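Local coordinates for protein lipoxygenase (Cyanothece sp., PDB 5EK8) that probably catalyses, as a non-heme iron 9R-lipoxygenase, the insertion of both atoms of molecular oxygen into a polyunsaturated fatty acid, at residues W440-P445 with I562-T567; A453-L458 with L655-G660; L16-I21 with V200-K205; D10-A15 with H208-T213. One frame throughout, in Å; residues are numbered along the deposited sequence.

Contact 1. Residues W440-P445 with I562-T567; sequences WQPRQP and IIFHTT
W440 meets F564 and H565 in an aromatic cluster that presses a loop against a buried helix. The indole is swung out by its first torsion, CG anti to the backbone N (chi1 -168°), which carries the six-membered ring to the helix. H565 supplies an edge: its CE1 stands 3.3 Å above the indole plane, displaced toward the rim, and the two rings meet edge-to-face with planes at 66°. F564 comes instead to the rim of the indole, its CE1 3.6 Å from W440 CH2, while W440 CZ3 lies over a face of F564; with planes at 51° this pair is oblique. P442 adds its CG beside F564 CE2, 4.1 Å away. A hydrogen bond from H565 ND1 to H561 O, one turn back, steadies the imidazole with its NE2/CE1 edge toward W440. Cutting W440 back to a leucine would probably deprive that edge of its aromatic face and open a gap beside F564. H565 lies on helix 549-574, its side chain about 6 Å from that of the iron ligand H570. Around the cluster, W460 of helix 451-473 touches P442, M367 of helix 337-377 touches H565, and the loop residue E520 touches W440.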
loop_
_atom_site.group_PDB
_atom_site.type_symbol
_atom_site.label_atom_id
_atom_site.label_comp_id
_atom_site.label_asym_id
_atom_site.label_seq_id
_atom_site.Cartn_x
_atom_site.Cartn_y
_atom_site.Cartn_z
ATOM N N TRP A 440 -13.796 -6.965 11.264
ATOM C CA TRP A 440 -12.360 -6.904 11.496
ATOM C C TRP A 440 -12.047 -5.947 12.646
ATOM O O TRP A 440 -12.555 -4.827 12.691
ATOM C CB TRP A 440 -11.631 -6.471 10.220
ATOM C CG TRP A 440 -10.140 -6.642 10.277
ATOM C CD1 TRP A 440 -9.415 -7.669 9.752
ATOM C CD2 TRP A 440 -9.196 -5.755 10.890
ATOM N NE1 TRP A 440 -8.076 -7.478 9.996
ATOM C CE2 TRP A 440 -7.915 -6.312 10.697
ATOM C CE3 TRP A 440 -9.309 -4.545 11.582
ATOM C CZ2 TRP A 440 -6.756 -5.702 11.175
ATOM C CZ3 TRP A 440 -8.160 -3.944 12.056
ATOM C CH2 TRP A 440 -6.900 -4.521 11.847
ATOM N N GLN A 441 -11.212 -6.401 13.574
ATOM C CA GLN A 441 -10.772 -5.575 14.695
ATOM C C GLN A 441 -9.355 -5.974 15.115
ATOM O O GLN A 441 -8.975 -7.139 14.987
ATOM C CB GLN A 441 -11.742 -5.696 15.871
ATOM C CG GLN A 441 -11.917 -7.110 16.381
ATOM C CD GLN A 441 -12.912 -7.200 17.516
ATOM O OE1 GLN A 441 -13.426 -6.186 17.989
ATOM N NE2 GLN A 441 -13.193 -8.423 17.960
ATOM N N PRO A 442 -8.561 -5.003 15.602
ATOM C CA PRO A 442 -7.167 -5.268 15.976
ATOM C C PRO A 442 -7.033 -6.271 17.118
ATOM O O PRO A 442 -7.925 -6.372 17.964
ATOM C CB PRO A 442 -6.649 -3.891 16.407
ATOM C CG PRO A 442 -7.567 -2.911 15.767
ATOM C CD PRO A 442 -8.908 -3.581 15.753
ATOM N N ARG A 443 -5.920 -7.002 17.128
ATOM C CA ARG A 443 -5.621 -7.972 18.180
ATOM C C ARG A 443 -5.606 -7.325 19.563
ATOM O O ARG A 443 -5.444 -6.113 19.686
ATOM C CB ARG A 443 -4.272 -8.643 17.910
ATOM C CG ARG A 443 -3.087 -7.686 18.017
ATOM C CD ARG A 443 -1.860 -8.205 17.271
ATOM N NE ARG A 443 -2.074 -8.252 15.826
ATOM C CZ ARG A 443 -1.149 -8.619 14.943
ATOM N NH1 ARG A 443 0.063 -8.969 15.354
ATOM N NH2 ARG A 443 -1.431 -8.629 13.646
ATOM N N GLN A 444 -5.773 -8.136 20.602
ATOM C CA GLN A 444 -5.699 -7.642 21.974
ATOM C C GLN A 444 -4.326 -7.925 22.588
ATOM O O GLN A 444 -3.661 -8.892 22.209
ATOM C CB GLN A 444 -6.807 -8.266 22.826
ATOM C CG GLN A 444 -8.201 -7.806 22.443
ATOM C CD GLN A 444 -8.348 -6.297 22.492
ATOM O OE1 GLN A 444 -7.794 -5.634 23.370
ATOM N NE2 GLN A 444 -9.091 -5.743 21.540
ATOM N N PRO A 445 -3.892 -7.069 23.531
ATOM C CA PRO A 445 -2.567 -7.193 24.146
ATOM C C PRO A 445 -2.393 -8.474 24.952
ATOM O O PRO A 445 -3.150 -8.709 25.891
ATOM C CB PRO A 445 -2.490 -5.967 25.063
ATOM C CG PRO A 445 -3.481 -5.007 24.508
ATOM C CD PRO A 445 -4.593 -5.859 23.998
ATOM N N ILE A 562 -10.142 0.603 6.189
ATOM C CA ILE A 562 -9.339 1.343 5.225
ATOM C C ILE A 562 -8.390 2.317 5.910
ATOM O O ILE A 562 -7.173 2.263 5.705
ATOM C CB ILE A 562 -10.230 2.124 4.237
ATOM C CG1 ILE A 562 -11.043 1.158 3.373
ATOM C CG2 ILE A 562 -9.386 3.051 3.366
ATOM C CD1 ILE A 562 -12.135 1.837 2.562
ATOM N N ILE A 563 -8.953 3.194 6.739
ATOM C CA ILE A 563 -8.156 4.203 7.422
ATOM C C ILE A 563 -7.086 3.553 8.286
ATOM O O ILE A 563 -5.939 3.999 8.299
ATOM C CB ILE A 563 -9.027 5.127 8.294
ATOM C CG1 ILE A 563 -9.958 5.961 7.415
ATOM C CG2 ILE A 563 -8.153 6.047 9.129
ATOM C CD1 ILE A 563 -10.904 6.842 8.193
ATOM N N PHE A 564 -7.452 2.483 8.985
ATOM C CA PHE A 564 -6.502 1.808 9.863
ATOM C C PHE A 564 -5.305 1.290 9.096
ATOM O O PHE A 564 -4.163 1.493 9.509
ATOM C CB PHE A 564 -7.152 0.648 10.612
ATOM C CG PHE A 564 -6.218 -0.047 11.568
ATOM C CD1 PHE A 564 -5.486 -1.161 11.172
ATOM C CD2 PHE A 564 -6.061 0.423 12.863
ATOM C CE1 PHE A 564 -4.626 -1.796 12.054
ATOM C CE2 PHE A 564 -5.205 -0.210 13.751
ATOM C CZ PHE A 564 -4.484 -1.320 13.344
ATOM N N HIS A 565 -5.556 0.621 7.978
ATOM C CA HIS A 565 -4.443 0.007 7.268
ATOM C C HIS A 565 -3.648 0.981 6.404
ATOM O O HIS A 565 -2.468 0.755 6.148
ATOM C CB HIS A 565 -4.946 -1.166 6.437
ATOM C CG HIS A 565 -5.339 -2.340 7.273
ATOM N ND1 HIS A 565 -6.591 -2.462 7.841
ATOM C CD2 HIS A 565 -4.631 -3.416 7.690
ATOM C CE1 HIS A 565 -6.644 -3.577 8.548
ATOM N NE2 HIS A 565 -5.468 -4.174 8.473
ATOM N N THR A 566 -4.276 2.068 5.970
ATOM C CA THR A 566 -3.573 3.046 5.149
ATOM C C THR A 566 -2.734 4.001 5.995
ATOM O O THR A 566 -1.812 4.640 5.486
ATOM C CB THR A 566 -4.545 3.872 4.294
ATOM O OG1 THR A 566 -5.589 4.392 5.127
ATOM C CG2 THR A 566 -5.137 3.012 3.190
ATOM N N THR A 567 -3.061 4.110 7.279
ATOM C CA THR A 567 -2.314 4.989 8.176
ATOM C C THR A 567 -1.400 4.214 9.127
ATOM O O THR A 567 -0.256 3.928 8.784
ATOM C CB THR A 567 -3.255 5.879 9.005
ATOM O OG1 THR A 567 -4.111 5.056 9.805
ATOM C CG2 THR A 567 -4.097 6.753 8.093
#

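Contact 2. Residues A453-L458 with L655-G660; sequences AKAANL and LGIDIG
L655 lies across K454 and A455 just where a Schellman motif ends helix 649-653. G656, with its positive phi of 76°, is the C-prime residue of that motif, in which I657 N is bonded back to F652 O. The turn sends the chain past helix 451-473, and L655, with the most surface buried here, fills the join through its two branches. L655 CD1 goes to the backbone side, 3.8 Å from A455 N and equally close to K454 CB. L655 CD2 crosses the lysine chain at a slant, nearest K454 CE at 3.7 Å. With CG anti to the carbonyl carbon (chi1 -55°), L655 is carried toward the helix, and the extended second torsion (chi2 174°) sets where its two methyls point. K454 gives the contact its aliphatic portion, while its bent chain leads the ammonium off toward D448, a long and weak ion pair. With a serine in place of L655 both methyls are gone, and the methylenes of K454 would probably lose their apolar cover and be freer to turn. A455, which also touches W572 of helix 549-574, finishes the contact with its methyl: A455 CB sits 3.6 Å from I657 CD1.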
loop_
_atom_site.group_PDB
_atom_site.type_symbol
_atom_site.label_atom_id
_atom_site.label_comp_id
_atom_site.label_asym_id
_atom_site.label_seq_id
_atom_site.Cartn_x
_atom_site.Cartn_y
_atom_site.Cartn_z
ATOM N N ALA A 453 -0.129 -3.997 20.181
ATOM C CA ALA A 453 -1.545 -4.222 20.433
ATOM C C ALA A 453 -2.179 -3.021 21.124
ATOM O O ALA A 453 -3.242 -2.549 20.718
ATOM C CB ALA A 453 -1.740 -5.469 21.259
ATOM N N LYS A 454 -1.516 -2.531 22.168
ATOM C CA LYS A 454 -1.967 -1.335 22.872
ATOM C C LYS A 454 -2.128 -0.167 21.893
ATOM O O LYS A 454 -3.194 0.466 21.818
ATOM C CB LYS A 454 -0.981 -0.973 23.990
ATOM C CG LYS A 454 -0.873 -2.028 25.090
ATOM C CD LYS A 454 0.455 -1.935 25.834
ATOM C CE LYS A 454 0.318 -1.254 27.189
ATOM N NZ LYS A 454 -0.423 -2.102 28.165
ATOM N N ALA A 455 -1.065 0.094 21.135
ATOM C CA ALA A 455 -1.060 1.163 20.138
ATOM C C ALA A 455 -2.228 1.047 19.159
ATOM O O ALA A 455 -2.980 2.003 18.939
ATOM C CB ALA A 455 0.252 1.153 19.382
ATOM N N ALA A 456 -2.372 -0.146 18.594
ATOM C CA ALA A 456 -3.389 -0.440 17.593
ATOM C C ALA A 456 -4.800 -0.247 18.134
ATOM O O ALA A 456 -5.650 0.325 17.458
ATOM C CB ALA A 456 -3.215 -1.860 17.073
ATOM N N ASN A 457 -5.052 -0.715 19.352
ATOM C CA ASN A 457 -6.377 -0.566 19.944
ATOM C C ASN A 457 -6.710 0.890 20.265
ATOM O O ASN A 457 -7.840 1.341 20.034
ATOM C CB ASN A 457 -6.501 -1.424 21.201
ATOM C CG ASN A 457 -7.022 -2.816 20.903
ATOM O OD1 ASN A 457 -8.230 -3.019 20.751
ATOM N ND2 ASN A 457 -6.115 -3.783 20.810
ATOM N N LEU A 458 -5.728 1.625 20.784
ATOM C CA LEU A 458 -5.896 3.056 21.029
ATOM C C LEU A 458 -6.276 3.778 19.735
ATOM O O LEU A 458 -7.270 4.526 19.675
ATOM C CB LEU A 458 -4.614 3.654 21.604
ATOM C CG LEU A 458 -4.742 4.738 22.677
ATOM C CD1 LEU A 458 -3.360 5.232 23.065
ATOM C CD2 LEU A 458 -5.630 5.896 22.228
ATOM N N LEU A 655 3.503 4.920 25.291
ATOM C CA LEU A 655 3.869 3.681 24.622
ATOM C C LEU A 655 5.097 3.893 23.742
ATOM O O LEU A 655 5.493 3.006 22.992
ATOM C CB LEU A 655 2.695 3.160 23.791
ATOM C CG LEU A 655 1.388 2.961 24.562
ATOM C CD1 LEU A 655 0.246 2.579 23.620
ATOM C CD2 LEU A 655 1.574 1.914 25.653
ATOM N N GLY A 656 5.698 5.076 23.842
ATOM C CA GLY A 656 6.902 5.391 23.094
ATOM C C GLY A 656 6.632 5.689 21.633
ATOM O O GLY A 656 7.446 5.386 20.759
ATOM N N ILE A 657 5.479 6.295 21.368
ATOM C CA ILE A 657 5.071 6.605 20.004
ATOM C C ILE A 657 4.753 8.089 19.813
ATOM O O ILE A 657 4.070 8.707 20.633
ATOM C CB ILE A 657 3.844 5.763 19.596
ATOM C CG1 ILE A 657 4.199 4.274 19.632
ATOM C CG2 ILE A 657 3.349 6.168 18.218
ATOM C CD1 ILE A 657 3.038 3.374 20.005
ATOM N N ASP A 658 5.274 8.657 18.731
ATOM C CA ASP A 658 4.934 10.015 18.335
ATOM C C ASP A 658 3.828 9.982 17.279
ATOM O O ASP A 658 4.023 9.465 16.179
ATOM C CB ASP A 658 6.172 10.746 17.801
ATOM C CG ASP A 658 6.002 12.258 17.773
ATOM O OD1 ASP A 658 4.846 12.735 17.778
ATOM O OD2 ASP A 658 7.033 12.970 17.747
ATOM N N ILE A 659 2.670 10.537 17.618
ATOM C CA ILE A 659 1.547 10.595 16.688
ATOM C C ILE A 659 1.915 11.359 15.422
ATOM O O ILE A 659 1.259 11.220 14.389
ATOM C CB ILE A 659 0.315 11.254 17.333
ATOM C CG1 ILE A 659 0.629 12.693 17.751
ATOM C CG2 ILE A 659 -0.130 10.457 18.546
ATOM C CD1 ILE A 659 -0.556 13.427 18.337
ATOM N N GLY A 660 2.972 12.163 15.511
ATOM C CA GLY A 660 3.459 12.923 14.375
ATOM C C GLY A 660 4.200 12.053 13.380
ATOM O O GLY A 660 4.503 12.491 12.272
#

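Contact 3. Residues L16-I21 with V200-K205; sequences LVLKVI and VLTPIK
L18 and T202 carry the apolar part of a light contact between two helices. One methyl does the touching: L18 CD1 reaches across to the threonine and lies 3.6 Å from T202 CB and 3.7 Å from T202 CG2, with the hydroxyl oxygen beside the same methyl. The two side chains cross at about a right angle, so the leucine arrives end-on and the threonine offers its flank. The leucine owes its reach to a CG anti to the carbonyl carbon (chi1 -75°), from which CD1 extends toward helix 188-214.

The polar groups of the contact look to other partners. T202 OG1 is hydrogen-bonded to A198 O, one turn earlier in its own helix, and to Y616 OH of helix 608-623. K19 bends at its second torsion (chi2 -63°) and then runs out straight, bringing NZ to within 4.0 Å of P203 CG; this is an approach of the lysine end to a ring carbon, with no hydrogen bond across it.

Backbone bonding explains the local shape. P203 has no N-H to give, and I204 N lacks its bond to the turn before as well, making only a weak one to L201 O. The helix is kinked at this point.

L18 also touches A198 and N199, extending the same interface along helix 188-214. Helix 188-214 also packs against helix 608-623, where S619 and V620 receive L201, while I21 and V20 meet I30 and L25 of helix 24-36.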
loop_
_atom_site.group_PDB
_atom_site.type_symbol
_atom_site.label_atom_id
_atom_site.label_comp_id
_atom_site.label_asym_id
_atom_site.label_seq_id
_atom_site.Cartn_x
_atom_site.Cartn_y
_atom_site.Cartn_z
ATOM N N LEU A 16 23.632 9.114 -12.740
ATOM C CA LEU A 16 23.537 10.335 -13.537
ATOM C C LEU A 16 22.112 10.884 -13.594
ATOM O O LEU A 16 21.890 12.086 -13.417
ATOM C CB LEU A 16 24.044 10.077 -14.953
ATOM C CG LEU A 16 25.509 9.663 -15.092
ATOM C CD1 LEU A 16 25.890 9.445 -16.558
ATOM C CD2 LEU A 16 26.425 10.693 -14.440
ATOM N N VAL A 17 21.148 10.002 -13.848
ATOM C CA VAL A 17 19.750 10.411 -13.896
ATOM C C VAL A 17 19.354 11.072 -12.582
ATOM O O VAL A 17 18.715 12.131 -12.578
ATOM C CB VAL A 17 18.826 9.222 -14.177
ATOM C CG1 VAL A 17 17.369 9.636 -14.060
ATOM C CG2 VAL A 17 19.110 8.660 -15.560
ATOM N N LEU A 18 19.752 10.460 -11.470
ATOM C CA LEU A 18 19.437 11.029 -10.168
ATOM C C LEU A 18 20.086 12.390 -9.986
ATOM O O LEU A 18 19.534 13.247 -9.302
ATOM C CB LEU A 18 19.859 10.076 -9.055
ATOM C CG LEU A 18 18.890 8.892 -8.928
ATOM C CD1 LEU A 18 19.396 7.846 -7.954
ATOM C CD2 LEU A 18 17.504 9.378 -8.522
ATOM N N LYS A 19 21.245 12.592 -10.606
ATOM C CA LYS A 19 21.883 13.907 -10.576
ATOM C C LYS A 19 21.016 14.935 -11.293
ATOM O O LYS A 19 20.815 16.043 -10.798
ATOM C CB LYS A 19 23.266 13.868 -11.228
ATOM C CG LYS A 19 24.159 12.735 -10.764
ATOM C CD LYS A 19 24.478 12.824 -9.290
ATOM C CE LYS A 19 25.383 11.677 -8.871
ATOM N NZ LYS A 19 25.753 11.765 -7.435
ATOM N N VAL A 20 20.506 14.554 -12.462
ATOM C CA VAL A 20 19.689 15.456 -13.270
ATOM C C VAL A 20 18.372 15.833 -12.588
ATOM O O VAL A 20 17.971 16.999 -12.600
ATOM C CB VAL A 20 19.371 14.840 -14.644
ATOM C CG1 VAL A 20 18.655 15.850 -15.522
ATOM C CG2 VAL A 20 20.646 14.368 -15.320
ATOM N N ILE A 21 17.704 14.850 -11.993
ATOM C CA ILE A 21 16.403 15.101 -11.385
ATOM C C ILE A 21 16.531 15.865 -10.070
ATOM O O ILE A 21 15.766 16.791 -9.809
ATOM C CB ILE A 21 15.633 13.787 -11.142
ATOM C CG1 ILE A 21 15.640 12.934 -12.410
ATOM C CG2 ILE A 21 14.203 14.072 -10.721
ATOM C CD1 ILE A 21 14.868 11.656 -12.284
ATOM N N VAL A 200 21.196 10.648 -2.223
ATOM C CA VAL A 200 22.153 10.354 -1.162
ATOM C C VAL A 200 22.590 8.885 -1.175
ATOM O O VAL A 200 23.781 8.588 -1.202
ATOM C CB VAL A 200 21.578 10.684 0.227
ATOM C CG1 VAL A 200 22.548 10.256 1.319
ATOM C CG2 VAL A 200 21.256 12.164 0.334
ATOM N N LEU A 201 21.624 7.969 -1.174
ATOM C CA LEU A 201 21.918 6.550 -0.943
ATOM C C LEU A 201 22.409 5.749 -2.162
ATOM O O LEU A 201 23.151 4.781 -2.010
ATOM C CB LEU A 201 20.677 5.869 -0.362
ATOM C CG LEU A 201 20.397 6.124 1.120
ATOM C CD1 LEU A 201 18.985 5.695 1.511
ATOM C CD2 LEU A 201 21.427 5.394 1.959
ATOM N N THR A 202 21.996 6.144 -3.362
ATOM C CA THR A 202 22.293 5.373 -4.573
ATOM C C THR A 202 23.779 5.293 -4.962
ATOM O O THR A 202 24.224 4.238 -5.411
ATOM C CB THR A 202 21.501 5.920 -5.781
ATOM O OG1 THR A 202 20.103 5.902 -5.476
ATOM C CG2 THR A 202 21.742 5.081 -7.025
ATOM N N PRO A 203 24.553 6.389 -4.804
ATOM C CA PRO A 203 25.978 6.250 -5.145
ATOM C C PRO A 203 26.705 5.184 -4.326
ATOM O O PRO A 203 27.707 4.632 -4.792
ATOM C CB PRO A 203 26.543 7.636 -4.841
ATOM C CG PRO A 203 25.398 8.543 -5.046
ATOM C CD PRO A 203 24.204 7.797 -4.538
ATOM N N ILE A 204 26.196 4.897 -3.130
ATOM C CA ILE A 204 26.753 3.855 -2.275
ATOM C C ILE A 204 26.513 2.481 -2.897
ATOM O O ILE A 204 27.450 1.710 -3.136
ATOM C CB ILE A 204 26.133 3.893 -0.856
ATOM C CG1 ILE A 204 26.113 5.320 -0.302
ATOM C CG2 ILE A 204 26.887 2.975 0.083
ATOM C CD1 ILE A 204 27.488 5.922 -0.085
ATOM N N LYS A 205 25.243 2.191 -3.156
ATOM C CA LYS A 205 24.833 0.937 -3.769
ATOM C C LYS A 205 25.553 0.737 -5.097
ATOM O O LYS A 205 25.961 -0.370 -5.436
ATOM C CB LYS A 205 23.315 0.920 -3.966
ATOM C CG LYS A 205 22.713 -0.457 -4.200
ATOM C CD LYS A 205 22.582 -0.779 -5.684
ATOM C CE LYS A 205 21.529 0.089 -6.365
ATOM N NZ LYS A 205 21.502 -0.125 -7.842
#

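Contact 4. Residues D10-A15 with H208-T213; sequences DEIKAA and HTIANT
E11 is brought over T209 by two successive bends: CG stands anti to the carbonyl carbon (chi1 -67°), and a turn at the next bond (chi2 -62°) folds the carboxylate round. The threonine answers with CG2 anti to its own backbone N, so that the methyl faces the glutamate's methylenes. E11 CG lies 3.6 Å from T209 CG2, and E11 CD is 3.8 Å from T209 CB. The two side chains cross at about a right angle, and the pair meets through carbon.

The polar ends are engaged with a third residue. E11 OE1 forms a salt bridge with K205 NZ, while T209 OG1 is hydrogen-bonded to K205 O, the carbonyl one turn back. K205 thus serves both partners, its ammonium holding the carboxylate and its backbone fixing the rotation of the hydroxyl. The charge pairing would be expected to favour an ionised E11.

Beside this pair the isoleucines make looser contact. I210 CG1 approaches E11 CB at 4.3 Å, and I210 CD1 comes to I12 CG1 at 4.4 Å, on the more exposed side of the interface.

The two helical segments run antiparallel, at 167°, with axes 10.6 Å apart at closest approach. T7 touches T209, and K4 and I8 touch T213, so helix 2-21 continues alongside helix 188-214. Helix 608-623 adjoins the latter as well, with I609 against T209 and T612 hydrogen-bonded to H208.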
loop_
_atom_site.group_PDB
_atom_site.type_symbol
_atom_site.label_atom_id
_atom_site.label_comp_id
_atom_site.label_asym_id
_atom_site.label_seq_id
_atom_site.Cartn_x
_atom_site.Cartn_y
_atom_site.Cartn_z
ATOM N N ASP A 10 24.841 0.543 -16.204
ATOM C CA ASP A 10 23.494 0.743 -15.685
ATOM C C ASP A 10 23.535 1.482 -14.358
ATOM O O ASP A 10 22.742 2.396 -14.128
ATOM C CB ASP A 10 22.756 -0.591 -15.519
ATOM C CG ASP A 10 22.211 -1.135 -16.835
ATOM O OD1 ASP A 10 22.114 -0.362 -17.817
ATOM O OD2 ASP A 10 21.864 -2.337 -16.871
ATOM N N GLU A 11 24.448 1.074 -13.481
ATOM C CA GLU A 11 24.637 1.769 -12.210
ATOM C C GLU A 11 25.020 3.226 -12.449
ATOM O O GLU A 11 24.455 4.150 -11.839
ATOM C CB GLU A 11 25.706 1.074 -11.365
ATOM C CG GLU A 11 25.306 -0.306 -10.882
ATOM C CD GLU A 11 24.091 -0.268 -9.971
ATOM O OE1 GLU A 11 24.072 0.579 -9.048
ATOM O OE2 GLU A 11 23.154 -1.075 -10.188
ATOM N N ILE A 12 25.973 3.423 -13.354
ATOM C CA ILE A 12 26.377 4.762 -13.761
ATOM C C ILE A 12 25.195 5.585 -14.264
ATOM O O ILE A 12 24.959 6.702 -13.800
ATOM C CB ILE A 12 27.450 4.696 -14.856
ATOM C CG1 ILE A 12 28.750 4.132 -14.275
ATOM C CG2 ILE A 12 27.664 6.070 -15.490
ATOM C CD1 ILE A 12 29.743 3.706 -15.321
ATOM N N LYS A 13 24.457 5.015 -15.208
ATOM C CA LYS A 13 23.273 5.645 -15.783
ATOM C C LYS A 13 22.294 6.112 -14.711
ATOM O O LYS A 13 21.860 7.268 -14.707
ATOM C CB LYS A 13 22.573 4.666 -16.728
ATOM C CG LYS A 13 21.474 5.280 -17.578
ATOM C CD LYS A 13 20.631 4.203 -18.258
ATOM C CE LYS A 13 21.472 3.304 -19.157
ATOM N NZ LYS A 13 20.628 2.331 -19.913
ATOM N N ALA A 14 21.966 5.205 -13.797
ATOM C CA ALA A 14 21.059 5.509 -12.695
ATOM C C ALA A 14 21.555 6.698 -11.882
ATOM O O ALA A 14 20.796 7.643 -11.609
ATOM C CB ALA A 14 20.890 4.288 -11.799
ATOM N N ALA A 15 22.832 6.645 -11.510
ATOM C CA ALA A 15 23.453 7.727 -10.756
ATOM C C ALA A 15 23.267 9.073 -11.461
ATOM O O ALA A 15 22.785 10.040 -10.861
ATOM C CB ALA A 15 24.923 7.438 -10.549
ATOM N N HIS A 208 29.166 -0.258 -4.485
ATOM C CA HIS A 208 29.236 -1.659 -4.096
ATOM C C HIS A 208 29.029 -2.587 -5.283
ATOM O O HIS A 208 29.758 -3.565 -5.451
ATOM C CB HIS A 208 28.203 -1.956 -3.016
ATOM C CG HIS A 208 28.442 -1.213 -1.741
ATOM N ND1 HIS A 208 27.455 -1.007 -0.804
ATOM C CD2 HIS A 208 29.561 -0.630 -1.246
ATOM C CE1 HIS A 208 27.954 -0.327 0.214
ATOM N NE2 HIS A 208 29.228 -0.083 -0.031
ATOM N N THR A 209 28.036 -2.265 -6.104
ATOM C CA THR A 209 27.700 -3.082 -7.261
ATOM C C THR A 209 28.866 -3.156 -8.234
ATOM O O THR A 209 29.226 -4.238 -8.704
ATOM C CB THR A 209 26.465 -2.540 -7.998
ATOM O OG1 THR A 209 25.333 -2.559 -7.120
ATOM C CG2 THR A 209 26.161 -3.399 -9.207
ATOM N N ILE A 210 29.457 -2.000 -8.529
ATOM C CA ILE A 210 30.599 -1.941 -9.435
ATOM C C ILE A 210 31.778 -2.693 -8.830
ATOM O O ILE A 210 32.522 -3.365 -9.540
ATOM C CB ILE A 210 31.006 -0.480 -9.753
ATOM C CG1 ILE A 210 29.832 0.269 -10.384
ATOM C CG2 ILE A 210 32.206 -0.438 -10.693
ATOM C CD1 ILE A 210 30.201 1.627 -10.923
ATOM N N ALA A 211 31.929 -2.594 -7.512
ATOM C CA ALA A 211 33.016 -3.275 -6.817
ATOM C C ALA A 211 32.864 -4.793 -6.892
ATOM O O ALA A 211 33.854 -5.523 -6.956
ATOM C CB ALA A 211 33.084 -2.824 -5.365
ATOM N N ASN A 212 31.619 -5.259 -6.884
ATOM C CA ASN A 212 31.328 -6.686 -6.867
ATOM C C ASN A 212 31.705 -7.390 -8.162
ATOM O O ASN A 212 32.048 -8.572 -8.160
ATOM C CB ASN A 212 29.846 -6.914 -6.571
ATOM C CG ASN A 212 29.442 -8.360 -6.726
ATOM O OD1 ASN A 212 29.808 -9.203 -5.910
ATOM N ND2 ASN A 212 28.689 -8.658 -7.779
ATOM N N THR A 213 31.642 -6.665 -9.270
ATOM C CA THR A 213 32.003 -7.238 -10.560
ATOM C C THR A 213 33.517 -7.439 -10.665
ATOM O O THR A 213 33.983 -8.378 -11.311
ATOM C CB THR A 213 31.523 -6.352 -11.716
ATOM O OG1 THR A 213 32.247 -5.116 -11.699
ATOM C CG2 THR A 213 30.031 -6.076 -11.585
#

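Overall arrangement
From the N terminus, helix 2-21 opens contact 4 and then contact 3. Helix 188-214 closes them in reverse order, so contact 3 is nested inside the loop of contact 4; the loop they close holds helix 24-36 and a set of strands from residue 53 to residue 160, the latter probably the PLAT domain. Contacts 1 and 2 come later in the chain, after contact 4 has closed, and cross each other: 440-445 and 453-458 open, helix 549-574 closes contact 1, and 655-660 closes contact 2 shortly before the iron ligand I668. These two are joined by a probable hydrogen bond from Q444 NE2 to N457 OD1. Contacts 1 and 3, their centres about 37 Å apart, lie on opposite sides of the chain's centre.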